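Local coordinates for Mll8374 protein (Mesorhizobium loti, PDB 3B5E) that probably hydrolyses carboxylic esters as a single-chain serine carboxylesterase of the alpha/beta-hydrolase fold, at residues 14-17 and 18-22; 35-38 and 39-43; 76-79 and 80-84; 170-173 and 174-177; 207-210 and 211-214. All blocks are in the same frame, centred on the assembly; numbering follows the deposited sequence.

Contact 1 of 5, residues 14-17 and 18-22; sequences TDLA and FPYRL
Leu16 and Tyr20 touch across a loop that turns back just before strand 20-23. The leucine's CD1 branch reaches the phenol end of the tyrosine: Leu16 CD1 lies 3.7 Å from Tyr20 CE1 and equally close to Tyr20 OH, with Leu16 CG a little farther from the same ring carbon. Tyr20 carries its ring between its own backbone N and carbonyl carbon (chi1 71°), which swings the phenol back over the loop instead of out along the strand. Next to Leu16, Ala17 CB packs 3.9 Å from Phe18 CD1. At the start of the loop, Thr14 CG2 stands at a looser 4.4 Å from Pro19 CB.

A water sits inside the turn. It accepts from Leu16 N at 2.9 Å and donates to Phe18 O at 2.7 Å, so it ties together two backbone groups that do not meet directly. Phe18 O also lies in the plane of the Tyr20 ring, at its edge.

The second shell fixes the polar ends. Tyr20 OH is hydrogen-bonded to His106 and Arg105, and Asp15 forms a salt bridge with Arg105, so loop and strand are held to the same stretch of chain. Phe18 and Tyr20 both pack on Phe98 of helix 85-106, while the backbone of 20-23 runs antiparallel to strand 58-62 as an outermost strand of the central sheet.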
loop_
_atom_site.group_PDB
_atom_site.type_symbol
_atom_site.label_atom_id
_atom_site.label_comp_id
_atom_site.label_asym_id
_atom_site.label_seq_id
_atom_site.Cartn_x
_atom_site.Cartn_y
_atom_site.Cartn_z
ATOM N N THR A 14 -1.398 -3.290 -19.604
ATOM C CA THR A 14 -1.870 -1.921 -19.691
ATOM C C THR A 14 -3.345 -1.758 -20.087
ATOM O O THR A 14 -3.783 -0.650 -20.338
ATOM C CB THR A 14 -0.981 -1.103 -20.674
ATOM O OG1 THR A 14 -1.038 -1.699 -21.966
ATOM C CG2 THR A 14 0.469 -1.074 -20.199
ATOM N N ASP A 15 -4.119 -2.835 -20.122
ATOM C CA ASP A 15 -5.521 -2.700 -20.516
ATOM C C ASP A 15 -6.512 -2.503 -19.370
ATOM O O ASP A 15 -7.702 -2.310 -19.629
ATOM C CB ASP A 15 -5.964 -3.860 -21.387
ATOM C CG ASP A 15 -5.628 -5.181 -20.798
ATOM O OD1 ASP A 15 -4.884 -5.211 -19.794
ATOM O OD2 ASP A 15 -6.065 -6.196 -21.375
ATOM N N LEU A 16 -6.049 -2.519 -18.117
ATOM C CA LEU A 16 -6.907 -2.149 -16.986
ATOM C C LEU A 16 -6.614 -0.688 -16.600
ATOM O O LEU A 16 -5.791 -0.038 -17.223
ATOM C CB LEU A 16 -6.718 -3.131 -15.810
ATOM C CG LEU A 16 -7.045 -4.597 -16.096
ATOM C CD1 LEU A 16 -6.947 -5.481 -14.833
ATOM C CD2 LEU A 16 -8.415 -4.710 -16.736
ATOM N N ALA A 17 -7.290 -0.177 -15.584
ATOM C CA ALA A 17 -7.217 1.253 -15.244
ATOM C C ALA A 17 -5.820 1.710 -14.822
ATOM O O ALA A 17 -5.461 2.854 -15.052
ATOM C CB ALA A 17 -8.243 1.589 -14.155
ATOM N N PHE A 18 -5.051 0.808 -14.202
ATOM C CA PHE A 18 -3.676 1.074 -13.769
ATOM C C PHE A 18 -2.747 0.100 -14.458
ATOM O O PHE A 18 -3.080 -1.071 -14.570
ATOM C CB PHE A 18 -3.537 0.898 -12.232
ATOM C CG PHE A 18 -4.179 1.998 -11.445
ATOM C CD1 PHE A 18 -5.566 2.116 -11.396
ATOM C CD2 PHE A 18 -3.410 2.939 -10.779
ATOM C CE1 PHE A 18 -6.155 3.150 -10.681
ATOM C CE2 PHE A 18 -4.000 3.952 -10.059
ATOM C CZ PHE A 18 -5.366 4.070 -10.031
ATOM N N PRO A 19 -1.573 0.568 -14.922
ATOM C CA PRO A 19 -0.633 -0.436 -15.418
ATOM C C PRO A 19 -0.116 -1.315 -14.270
ATOM O O PRO A 19 -0.029 -0.858 -13.134
ATOM C CB PRO A 19 0.504 0.388 -16.032
ATOM C CG PRO A 19 0.029 1.777 -16.058
ATOM C CD PRO A 19 -1.010 1.922 -15.010
ATOM N N TYR A 20 0.168 -2.575 -14.570
ATOM C CA TYR A 20 0.647 -3.520 -13.565
ATOM C C TYR A 20 1.387 -4.686 -14.155
ATOM O O TYR A 20 1.202 -5.025 -15.321
ATOM C CB TYR A 20 -0.481 -4.018 -12.641
ATOM C CG TYR A 20 -1.452 -4.940 -13.322
ATOM C CD1 TYR A 20 -2.384 -4.451 -14.240
ATOM C CD2 TYR A 20 -1.392 -6.310 -13.098
ATOM C CE1 TYR A 20 -3.269 -5.314 -14.896
ATOM C CE2 TYR A 20 -2.250 -7.178 -13.736
ATOM C CZ TYR A 20 -3.183 -6.691 -14.636
ATOM O OH TYR A 20 -4.013 -7.613 -15.255
ATOM N N ARG A 21 2.215 -5.309 -13.317
ATOM C CA ARG A 21 2.848 -6.574 -13.624
ATOM C C ARG A 21 2.297 -7.612 -12.636
ATOM O O ARG A 21 2.036 -7.294 -11.451
ATOM C CB ARG A 21 4.353 -6.473 -13.446
ATOM C CG ARG A 21 5.012 -5.523 -14.387
ATOM C CD ARG A 21 6.486 -5.439 -14.058
ATOM N NE ARG A 21 7.136 -4.413 -14.874
ATOM C CZ ARG A 21 7.661 -4.591 -16.085
ATOM N NH1 ARG A 21 7.681 -5.772 -16.688
ATOM N NH2 ARG A 21 8.196 -3.554 -16.703
ATOM N N LEU A 22 2.168 -8.843 -13.123
ATOM C CA LEU A 22 1.671 -9.974 -12.337
ATOM C C LEU A 22 2.785 -10.998 -12.198
ATOM O O LEU A 22 3.178 -11.617 -13.202
ATOM C CB LEU A 22 0.450 -10.636 -12.994
ATOM C CG LEU A 22 -0.313 -11.668 -12.132
ATOM C CD1 LEU A 22 -1.044 -11.007 -10.905
ATOM C CD2 LEU A 22 -1.275 -12.470 -12.961
HETATM O O HOH W 1 -3.452 -2.482 -16.869
#

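Contact 2 of 5, residues 35-38 and 39-43; sequences LLHG and SGVDE. With SO4 (sulfate ion), chain C.
His37 holds its ring between the backbone N and the carbonyl carbon (chi1 64°), and the second torsion (chi2 76°) turns ND1 toward the next peptide and one ring face toward the returning chain. His37 ND1 donates to Gly38 O over 2.7 Å in an almost straight bond (176°). The acceptor lies in the imidazole plane, which holds the ring's rotation; on the carbonyl side the donor stands well above the plane, off the lone pairs. Over the ring's face come Asp42 CA, above its centre, and Val41 O, 3.4 Å from His37 CE1. Asp42 O comes equally close to His37 CB.

This is the loop that follows strand 32-36 of an alpha/beta-hydrolase sheet, and it reverses through a type II beta turn from Gly38 to Val41. Gly40 occupies the turn position where a side chain would jam against the preceding carbonyl. The other ring nitrogen, His37 NE2, is hydrogen-bonded to Gly64 N. An alanine at His37 is likely to leave Gly38 O without its ND1 donor and open a gap beneath Asp42 and Val41. Farther out, Ser39 OG donates to sulfate O2 at 2.7 Å, an anion probably from the crystallisation liquor that Arg73 also grips. Glu43 is turned to salt bridges with Arg63 and Arg21.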
loop_
_atom_site.group_PDB
_atom_site.type_symbol
_atom_site.label_atom_id
_atom_site.label_comp_id
_atom_site.label_asym_id
_atom_site.label_seq_id
_atom_site.Cartn_x
_atom_site.Cartn_y
_atom_site.Cartn_z
ATOM N N LEU A 35 1.151 -4.341 -4.434
ATOM C CA LEU A 35 2.302 -3.501 -4.136
ATOM C C LEU A 35 2.097 -2.116 -4.739
ATOM O O LEU A 35 1.794 -1.990 -5.934
ATOM C CB LEU A 35 3.581 -4.125 -4.690
ATOM C CG LEU A 35 3.867 -5.597 -4.441
ATOM C CD1 LEU A 35 5.216 -5.934 -5.130
ATOM C CD2 LEU A 35 3.920 -5.895 -2.983
ATOM N N LEU A 36 2.246 -1.073 -3.899
ATOM C CA LEU A 36 2.141 0.326 -4.321
ATOM C C LEU A 36 3.389 1.095 -3.920
ATOM O O LEU A 36 3.595 1.427 -2.741
ATOM C CB LEU A 36 0.894 0.998 -3.740
ATOM C CG LEU A 36 -0.488 0.470 -4.160
ATOM C CD1 LEU A 36 -0.886 -0.791 -3.331
ATOM C CD2 LEU A 36 -1.610 1.524 -4.118
ATOM N N HIS A 37 4.180 1.393 -4.932
ATOM C CA HIS A 37 5.471 2.054 -4.839
ATOM C C HIS A 37 5.446 3.486 -4.272
ATOM O O HIS A 37 4.425 4.149 -4.266
ATOM C CB HIS A 37 6.118 2.034 -6.249
ATOM C CG HIS A 37 5.362 2.819 -7.285
ATOM N ND1 HIS A 37 5.401 4.198 -7.349
ATOM C CD2 HIS A 37 4.511 2.425 -8.269
ATOM C CE1 HIS A 37 4.607 4.615 -8.322
ATOM N NE2 HIS A 37 4.063 3.560 -8.907
ATOM N N GLY A 38 6.621 3.958 -3.845
ATOM C CA GLY A 38 6.810 5.345 -3.471
ATOM C C GLY A 38 6.801 6.269 -4.676
ATOM O O GLY A 38 6.932 5.833 -5.827
ATOM N N SER A 39 6.662 7.551 -4.402
ATOM C CA SER A 39 6.601 8.559 -5.472
ATOM C C SER A 39 7.942 8.693 -6.183
ATOM O O SER A 39 9.005 8.566 -5.550
ATOM C CB SER A 39 6.158 9.902 -4.932
ATOM O OG SER A 39 7.223 10.559 -4.283
ATOM N N GLY A 40 7.882 8.924 -7.492
ATOM C CA GLY A 40 9.067 9.148 -8.287
ATOM C C GLY A 40 9.734 7.924 -8.847
ATOM O O GLY A 40 10.725 8.051 -9.535
ATOM N N VAL A 41 9.159 6.747 -8.604
ATOM C CA VAL A 41 9.716 5.463 -9.074
ATOM C C VAL A 41 8.590 4.660 -9.736
ATOM O O VAL A 41 7.507 5.198 -9.961
ATOM C CB VAL A 41 10.418 4.705 -7.899
ATOM C CG1 VAL A 41 11.605 5.535 -7.403
ATOM C CG2 VAL A 41 9.437 4.434 -6.755
ATOM N N ASP A 42 8.827 3.392 -10.043
ATOM C CA ASP A 42 7.799 2.592 -10.711
ATOM C C ASP A 42 7.471 1.284 -9.981
ATOM O O ASP A 42 7.946 1.018 -8.869
ATOM C CB ASP A 42 8.196 2.369 -12.191
ATOM C CG ASP A 42 9.366 1.410 -12.365
ATOM O OD1 ASP A 42 9.691 0.626 -11.462
ATOM O OD2 ASP A 42 9.971 1.442 -13.442
ATOM N N GLU A 43 6.636 0.477 -10.630
ATOM C CA GLU A 43 6.097 -0.753 -10.074
ATOM C C GLU A 43 7.113 -1.869 -9.853
ATOM O O GLU A 43 6.803 -2.851 -9.207
ATOM C CB GLU A 43 4.974 -1.259 -10.983
ATOM C CG GLU A 43 5.415 -1.994 -12.233
ATOM C CD GLU A 43 6.111 -1.128 -13.288
ATOM O OE1 GLU A 43 5.951 0.106 -13.278
ATOM O OE2 GLU A 43 6.813 -1.706 -14.155
HETATM S S SO4 C . 5.225 12.207 -1.493
HETATM O O1 SO4 C . 3.871 11.713 -1.525
HETATM O O2 SO4 C . 5.823 12.365 -2.805
HETATM O O3 SO4 C . 6.066 11.267 -0.867
HETATM O O4 SO4 C . 5.245 13.520 -0.865
#

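Contact 3 of 5, residues 76-79 and 80-84; sequences ERID and PTRFE
A short beta hairpin, strands 77-79 and 82-83, closes here through a type II turn from Asp79 to Arg82, with a classic beta bulge beside it. Ile78 and Asp79 both face Arg82, whose carbonyl O accepts twice: from Ile78 N at 2.7 Å and from Asp79 N at 3.2 Å, the latter in the carbonyl plane on a lone pair. Arg82 N returns a bond to Asp79 O, and Glu84 N binds Glu76 O at the open end.

Arg77 and Phe83, a non-hydrogen-bonded pair, share one face of the hairpin. The aliphatic part of the arginine crosses the ring, Arg77 CG lying 3.5 Å from Phe83 CE1. A bend at chi3 (64°) carries the Arg77 head over Pro80, so that Pro80 CG meets one guanidinium face, 3.6 Å from Arg77 NH1. That same nitrogen has a second partner in a bound sulfate.

On the other face Asp79 OD2 and Arg82 NH1 are too far apart to pair, but a water bridges them, donating to the carboxylate at 2.5 Å and accepting from the guanidinium at 2.9 Å. Ile78 CG2 lies 3.8 Å from Arg82 NH1.

Glu84 is the N-cap residue of helix 85-106, so the hairpin leads straight into that helix; Phe83 meets Phe75 edge-to-face and touches Val147, and Thr81 at the turn rests on Met145, Tyr172 and Phe175.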
loop_
_atom_site.group_PDB
_atom_site.type_symbol
_atom_site.label_atom_id
_atom_site.label_comp_id
_atom_site.label_asym_id
_atom_site.label_seq_id
_atom_site.Cartn_x
_atom_site.Cartn_y
_atom_site.Cartn_z
ATOM N N GLU A 76 -1.910 13.707 -6.772
ATOM C CA GLU A 76 -1.179 14.958 -6.903
ATOM C C GLU A 76 -0.799 15.525 -5.548
ATOM O O GLU A 76 -1.546 15.429 -4.564
ATOM C CB GLU A 76 -2.010 15.979 -7.685
ATOM C CG GLU A 76 -2.391 15.521 -9.079
ATOM C CD GLU A 76 -1.265 15.629 -10.126
ATOM O OE1 GLU A 76 -0.104 15.957 -9.768
ATOM O OE2 GLU A 76 -1.562 15.367 -11.329
ATOM N N ARG A 77 0.389 16.113 -5.504
ATOM C CA ARG A 77 0.857 16.824 -4.341
ATOM C C ARG A 77 0.818 18.344 -4.559
ATOM O O ARG A 77 1.159 18.841 -5.630
ATOM C CB ARG A 77 2.271 16.381 -4.017
ATOM C CG ARG A 77 2.766 16.976 -2.734
ATOM C CD ARG A 77 4.025 16.367 -2.317
ATOM N NE ARG A 77 5.070 16.650 -3.269
ATOM C CZ ARG A 77 6.362 16.504 -3.021
ATOM N NH1 ARG A 77 6.794 16.087 -1.835
ATOM N NH2 ARG A 77 7.238 16.788 -3.971
ATOM N N ILE A 78 0.385 19.080 -3.532
ATOM C CA ILE A 78 0.406 20.534 -3.562
ATOM C C ILE A 78 1.803 21.042 -3.117
ATOM O O ILE A 78 2.415 21.869 -3.785
ATOM C CB ILE A 78 -0.696 21.143 -2.651
ATOM C CG1 ILE A 78 -2.095 20.708 -3.106
ATOM C CG2 ILE A 78 -0.632 22.644 -2.679
ATOM C CD1 ILE A 78 -3.184 20.979 -2.040
ATOM N N ASP A 79 2.271 20.548 -1.982
ATOM C CA ASP A 79 3.567 20.885 -1.399
ATOM C C ASP A 79 3.862 19.675 -0.523
ATOM O O ASP A 79 2.936 18.941 -0.189
ATOM C CB ASP A 79 3.491 22.157 -0.521
ATOM C CG ASP A 79 3.502 23.440 -1.325
ATOM O OD1 ASP A 79 4.504 23.681 -2.047
ATOM O OD2 ASP A 79 2.515 24.215 -1.250
ATOM N N PRO A 80 5.131 19.446 -0.143
ATOM C CA PRO A 80 5.352 18.368 0.851
ATOM C C PRO A 80 4.397 18.444 2.054
ATOM O O PRO A 80 4.150 19.517 2.630
ATOM C CB PRO A 80 6.830 18.514 1.251
ATOM C CG PRO A 80 7.467 19.149 -0.008
ATOM C CD PRO A 80 6.394 20.063 -0.601
ATOM N N THR A 81 3.848 17.271 2.355
ATOM C CA THR A 81 2.836 17.000 3.383
ATOM C C THR A 81 1.400 17.404 3.015
ATOM O O THR A 81 0.480 17.055 3.751
ATOM C CB THR A 81 3.197 17.587 4.773
ATOM O OG1 THR A 81 2.917 18.994 4.788
ATOM C CG2 THR A 81 4.658 17.320 5.136
ATOM N N ARG A 82 1.193 18.076 1.880
ATOM C CA ARG A 82 -0.138 18.527 1.476
ATOM C C ARG A 82 -0.522 18.077 0.077
ATOM O O ARG A 82 0.146 18.397 -0.896
ATOM C CB ARG A 82 -0.249 20.039 1.548
ATOM C CG ARG A 82 -0.253 20.551 2.979
ATOM C CD ARG A 82 -0.847 21.936 3.103
ATOM N NE ARG A 82 -2.283 22.086 2.802
ATOM C CZ ARG A 82 -2.794 22.734 1.743
ATOM N NH1 ARG A 82 -2.014 23.263 0.800
ATOM N NH2 ARG A 82 -4.115 22.839 1.611
ATOM N N PHE A 83 -1.659 17.405 -0.016
ATOM C CA PHE A 83 -2.026 16.699 -1.226
ATOM C C PHE A 83 -3.363 17.169 -1.737
ATOM O O PHE A 83 -4.216 17.630 -0.959
ATOM C CB PHE A 83 -1.992 15.198 -0.972
ATOM C CG PHE A 83 -0.676 14.750 -0.438
ATOM C CD1 PHE A 83 0.386 14.564 -1.301
ATOM C CD2 PHE A 83 -0.472 14.611 0.920
ATOM C CE1 PHE A 83 1.621 14.212 -0.831
ATOM C CE2 PHE A 83 0.769 14.284 1.407
ATOM C CZ PHE A 83 1.818 14.053 0.525
ATOM N N GLU A 84 -3.550 17.071 -3.050
ATOM C CA GLU A 84 -4.784 17.515 -3.690
ATOM C C GLU A 84 -5.888 16.517 -3.363
ATOM O O GLU A 84 -5.820 15.359 -3.754
ATOM C CB GLU A 84 -4.606 17.664 -5.205
ATOM C CG GLU A 84 -3.588 18.721 -5.568
ATOM C CD GLU A 84 -3.465 18.978 -7.056
ATOM O OE1 GLU A 84 -4.189 18.328 -7.835
ATOM O OE2 GLU A 84 -2.633 19.830 -7.444
HETATM O O HOH W 2 0.630 24.337 0.448
#

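Contact 4 of 5, residues 170-173 and 174-177; sequences ETYG and PFVP
Residues 170-177 belong to the loop after strand 160-166, whose two i to i+3 backbone bonds bring the chain into helix 176-185, and the close packing lies where Phe175 folds back over the chain before it. Phe175 CE2 comes 3.3 Å from Thr171 O, and Phe175 CD2 lies against Tyr172 O. The ring sits beside its own backbone N (chi1 -50°), which sends it back along the preceding turn and not forward along the helix. Tyr172 answers at longer range, Tyr172 CD1 standing 4.1 Å from Phe175 CE2, the two side chains crossing at a slant. The backbone bonds that draw the turn in are Phe175 N to Tyr172 O and Val176 N to Gly173 O, with both donors well above the carbonyl planes. Pro174, which has no N-H to give, sets Pro174 CD 3.7 Å from Glu170 O.

The outer side is looser: Glu170, Pro174 and Pro177 lie at the exposed surface. Inward, by contrast, Val176 is buried on Ile163 and Ala165 of strand 160-166, and Phe175 packs on Met145 and Pro146. With an alanine in place of Phe175, Tyr172 would probably lose its neighbour at CD1, and a gap would open toward Met145 and Pro146.

Tyr172 also stands next to a probable Ser-His-Asp catalytic triad: its N is hydrogen-bonded to Asp169, and its ring meets that of His199. Within the turn, Thr171 CG2 sits 3.5 Å above the Tyr172 ring plane, over its centre.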
loop_
_atom_site.group_PDB
_atom_site.type_symbol
_atom_site.label_atom_id
_atom_site.label_comp_id
_atom_site.label_asym_id
_atom_site.label_seq_id
_atom_site.Cartn_x
_atom_site.Cartn_y
_atom_site.Cartn_z
ATOM N N GLU A 170 13.242 11.986 9.671
ATOM C CA GLU A 170 13.130 13.298 10.299
ATOM C C GLU A 170 11.895 14.083 9.821
ATOM O O GLU A 170 11.180 14.697 10.620
ATOM C CB GLU A 170 14.410 14.066 9.988
ATOM C CG GLU A 170 14.593 15.373 10.676
ATOM C CD GLU A 170 15.932 16.048 10.281
ATOM O OE1 GLU A 170 16.359 15.918 9.094
ATOM O OE2 GLU A 170 16.540 16.717 11.146
ATOM N N THR A 171 11.608 13.975 8.535
ATOM C CA THR A 171 10.551 14.748 7.905
ATOM C C THR A 171 9.165 14.177 8.235
ATOM O O THR A 171 8.251 14.923 8.553
ATOM C CB THR A 171 10.747 14.802 6.361
ATOM O OG1 THR A 171 12.028 15.359 6.066
ATOM C CG2 THR A 171 9.663 15.656 5.660
ATOM N N TYR A 172 9.018 12.861 8.128
ATOM C CA TYR A 172 7.700 12.218 8.173
ATOM C C TYR A 172 7.375 11.433 9.438
ATOM O O TYR A 172 6.180 11.202 9.716
ATOM C CB TYR A 172 7.549 11.314 6.954
ATOM C CG TYR A 172 7.647 12.118 5.694
ATOM C CD1 TYR A 172 6.679 13.066 5.400
ATOM C CD2 TYR A 172 8.699 11.945 4.799
ATOM C CE1 TYR A 172 6.742 13.857 4.255
ATOM C CE2 TYR A 172 8.782 12.747 3.638
ATOM C CZ TYR A 172 7.788 13.686 3.374
ATOM O OH TYR A 172 7.812 14.464 2.242
ATOM N N GLY A 173 8.406 11.057 10.202
ATOM C CA GLY A 173 8.226 10.380 11.493
ATOM C C GLY A 173 7.194 10.984 12.457
ATOM O O GLY A 173 6.399 10.255 13.031
ATOM N N PRO A 174 7.185 12.317 12.636
ATOM C CA PRO A 174 6.228 12.975 13.533
ATOM C C PRO A 174 4.720 12.818 13.272
ATOM O O PRO A 174 3.916 13.093 14.177
ATOM C CB PRO A 174 6.589 14.459 13.401
ATOM C CG PRO A 174 7.927 14.506 12.872
ATOM C CD PRO A 174 8.086 13.309 12.001
ATOM N N PHE A 175 4.331 12.387 12.067
ATOM C CA PHE A 175 2.940 12.283 11.698
ATOM C C PHE A 175 2.404 10.897 11.967
ATOM O O PHE A 175 1.196 10.680 11.858
ATOM C CB PHE A 175 2.728 12.647 10.209
ATOM C CG PHE A 175 3.367 13.944 9.815
ATOM C CD1 PHE A 175 2.955 15.128 10.423
ATOM C CD2 PHE A 175 4.396 13.974 8.889
ATOM C CE1 PHE A 175 3.526 16.338 10.096
ATOM C CE2 PHE A 175 4.973 15.193 8.528
ATOM C CZ PHE A 175 4.537 16.380 9.157
ATOM N N VAL A 176 3.269 9.948 12.339
ATOM C CA VAL A 176 2.809 8.582 12.560
ATOM C C VAL A 176 1.827 8.408 13.753
ATOM O O VAL A 176 0.813 7.734 13.590
ATOM C CB VAL A 176 3.986 7.556 12.548
ATOM C CG1 VAL A 176 3.469 6.138 12.856
ATOM C CG2 VAL A 176 4.649 7.621 11.198
ATOM N N PRO A 177 2.080 9.026 14.940
ATOM C CA PRO A 177 1.083 8.913 16.000
ATOM C C PRO A 177 -0.338 9.296 15.563
ATOM O O PRO A 177 -1.287 8.564 15.887
ATOM C CB PRO A 177 1.649 9.827 17.097
ATOM C CG PRO A 177 3.123 9.668 16.930
ATOM C CD PRO A 177 3.315 9.672 15.441
#

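Contact 5 of 5, residues 207-210 and 211-214; sequences AIVR and QWLA
Leu213 lies back along the helix over Val209, one turn earlier, and its atoms can be followed outward. Leu213 CB starts 3.4 Å from Val209 O, with Arg210 O only slightly farther from it. The next atom stays beside the backbone N (chi1 -74°), which keeps the chain close to the same carbonyl: Leu213 CG passes 3.3 Å from Val209 O. At the tip, one methyl branch leaves the backbone for the valine side chain, Leu213 CD1 lying 4.1 Å from Val209 CG1. The two side chains run side by side and point the same way.

The same valine also has Trp212 for a neighbour. The indole swings to the far side of CB from its backbone N (chi1 174°), leaving Val209 O in the ring plane at its edge and Val209 CG1 4.4 Å from Trp212 CE3. Outside the segments Arg160 makes a cation-pi contact with this indole and a hydrogen bond to Trp212 O. Ile208 rests on strands 160-166 and 189-195, and both Val209 and Leu213 touch Ile53 of helix 47-53.

Underneath run four successive i to i+4 backbone bonds, from Gln211 N to Ala207 O through to Ala214 N to Arg210 O. Arg210 and Gln211 lie on the exposed flank, where Arg210 NH1 is hydrogen-bonded to Ile53 O. Such an amphipathic alpha helix, one flank exposed and the other laid on the central sheet, is characteristic of the C-terminal helix of alpha/beta-hydrolases.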
loop_
_atom_site.group_PDB
_atom_site.type_symbol
_atom_site.label_atom_id
_atom_site.label_comp_id
_atom_site.label_asym_id
_atom_site.label_seq_id
_atom_site.Cartn_x
_atom_site.Cartn_y
_atom_site.Cartn_z
ATOM N N ALA A 207 11.448 -8.189 7.301
ATOM C CA ALA A 207 11.420 -9.058 8.463
ATOM C C ALA A 207 10.162 -8.831 9.314
ATOM O O ALA A 207 9.493 -9.769 9.752
ATOM C CB ALA A 207 12.656 -8.847 9.302
ATOM N N ILE A 208 9.841 -7.572 9.552
ATOM C CA ILE A 208 8.643 -7.235 10.328
ATOM C C ILE A 208 7.348 -7.634 9.610
ATOM O O ILE A 208 6.459 -8.227 10.234
ATOM C CB ILE A 208 8.594 -5.748 10.701
ATOM C CG1 ILE A 208 9.664 -5.434 11.779
ATOM C CG2 ILE A 208 7.222 -5.351 11.206
ATOM C CD1 ILE A 208 9.901 -3.929 12.017
ATOM N N VAL A 209 7.221 -7.301 8.326
ATOM C CA VAL A 209 5.997 -7.668 7.574
ATOM C C VAL A 209 5.770 -9.217 7.629
ATOM O O VAL A 209 4.658 -9.707 7.867
ATOM C CB VAL A 209 6.010 -7.166 6.107
ATOM C CG1 VAL A 209 4.716 -7.622 5.372
ATOM C CG2 VAL A 209 6.206 -5.640 6.011
ATOM N N ARG A 210 6.837 -9.969 7.427
ATOM C CA ARG A 210 6.793 -11.422 7.538
ATOM C C ARG A 210 6.303 -11.911 8.867
ATOM O O ARG A 210 5.416 -12.773 8.921
ATOM C CB ARG A 210 8.168 -12.004 7.339
ATOM C CG ARG A 210 8.336 -12.607 6.040
ATOM C CD ARG A 210 9.783 -12.874 5.794
ATOM N NE ARG A 210 10.139 -14.177 6.290
ATOM C CZ ARG A 210 9.835 -15.323 5.694
ATOM N NH1 ARG A 210 9.136 -15.343 4.561
ATOM N NH2 ARG A 210 10.231 -16.462 6.250
ATOM N N GLN A 211 6.889 -11.351 9.926
ATOM C CA GLN A 211 6.536 -11.638 11.333
ATOM C C GLN A 211 5.063 -11.305 11.645
ATOM O O GLN A 211 4.378 -12.020 12.379
ATOM C CB GLN A 211 7.492 -10.855 12.273
ATOM C CG GLN A 211 8.916 -11.472 12.383
ATOM C CD GLN A 211 10.091 -10.492 12.720
ATOM O OE1 GLN A 211 9.919 -9.268 12.913
ATOM N NE2 GLN A 211 11.302 -11.056 12.776
ATOM N N TRP A 212 4.597 -10.192 11.093
ATOM C CA TRP A 212 3.213 -9.743 11.242
ATOM C C TRP A 212 2.250 -10.648 10.484
ATOM O O TRP A 212 1.201 -11.010 11.023
ATOM C CB TRP A 212 3.111 -8.329 10.735
ATOM C CG TRP A 212 1.766 -7.740 10.661
ATOM C CD1 TRP A 212 1.030 -7.244 11.680
ATOM C CD2 TRP A 212 1.023 -7.503 9.470
ATOM N NE1 TRP A 212 -0.159 -6.732 11.196
ATOM C CE2 TRP A 212 -0.181 -6.886 9.840
ATOM C CE3 TRP A 212 1.262 -7.764 8.119
ATOM C CZ2 TRP A 212 -1.147 -6.511 8.900
ATOM C CZ3 TRP A 212 0.303 -7.397 7.187
ATOM C CH2 TRP A 212 -0.883 -6.784 7.585
ATOM N N LEU A 213 2.630 -11.044 9.276
ATOM C CA LEU A 213 1.822 -11.966 8.476
ATOM C C LEU A 213 1.705 -13.340 9.144
ATOM O O LEU A 213 0.627 -13.961 9.106
ATOM C CB LEU A 213 2.374 -12.115 7.051
ATOM C CG LEU A 213 2.166 -10.943 6.091
ATOM C CD1 LEU A 213 2.844 -11.225 4.776
ATOM C CD2 LEU A 213 0.675 -10.637 5.901
ATOM N N ALA A 214 2.806 -13.810 9.747
ATOM C CA ALA A 214 2.836 -15.094 10.457
ATOM C C ALA A 214 1.964 -15.069 11.707
ATOM O O ALA A 214 1.543 -16.111 12.173
ATOM C CB ALA A 214 4.262 -15.497 10.808
#

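The five contacts follow one another along the chain without nesting. Contacts 1 and 2 lie where loops meet strands 20-23 and 32-36 of the central seven-stranded sheet, with centres about 14 Å apart, and they join through a salt bridge from Arg21 NE to Glu43 OE2 (2.8 Å). Contacts 3 and 4, centres about 16 Å apart, also touch, the hairpin turn packing on the loop before helix 176-185 near the probable catalytic triad. Contact 5 stands apart on helix 203-214, which packs on the same sheet, about 31 Å between centres from contact 3 and across the chain's centre from it. Sheet edge, strand-end loops and the last helix thus frame one alpha/beta-hydrolase domain.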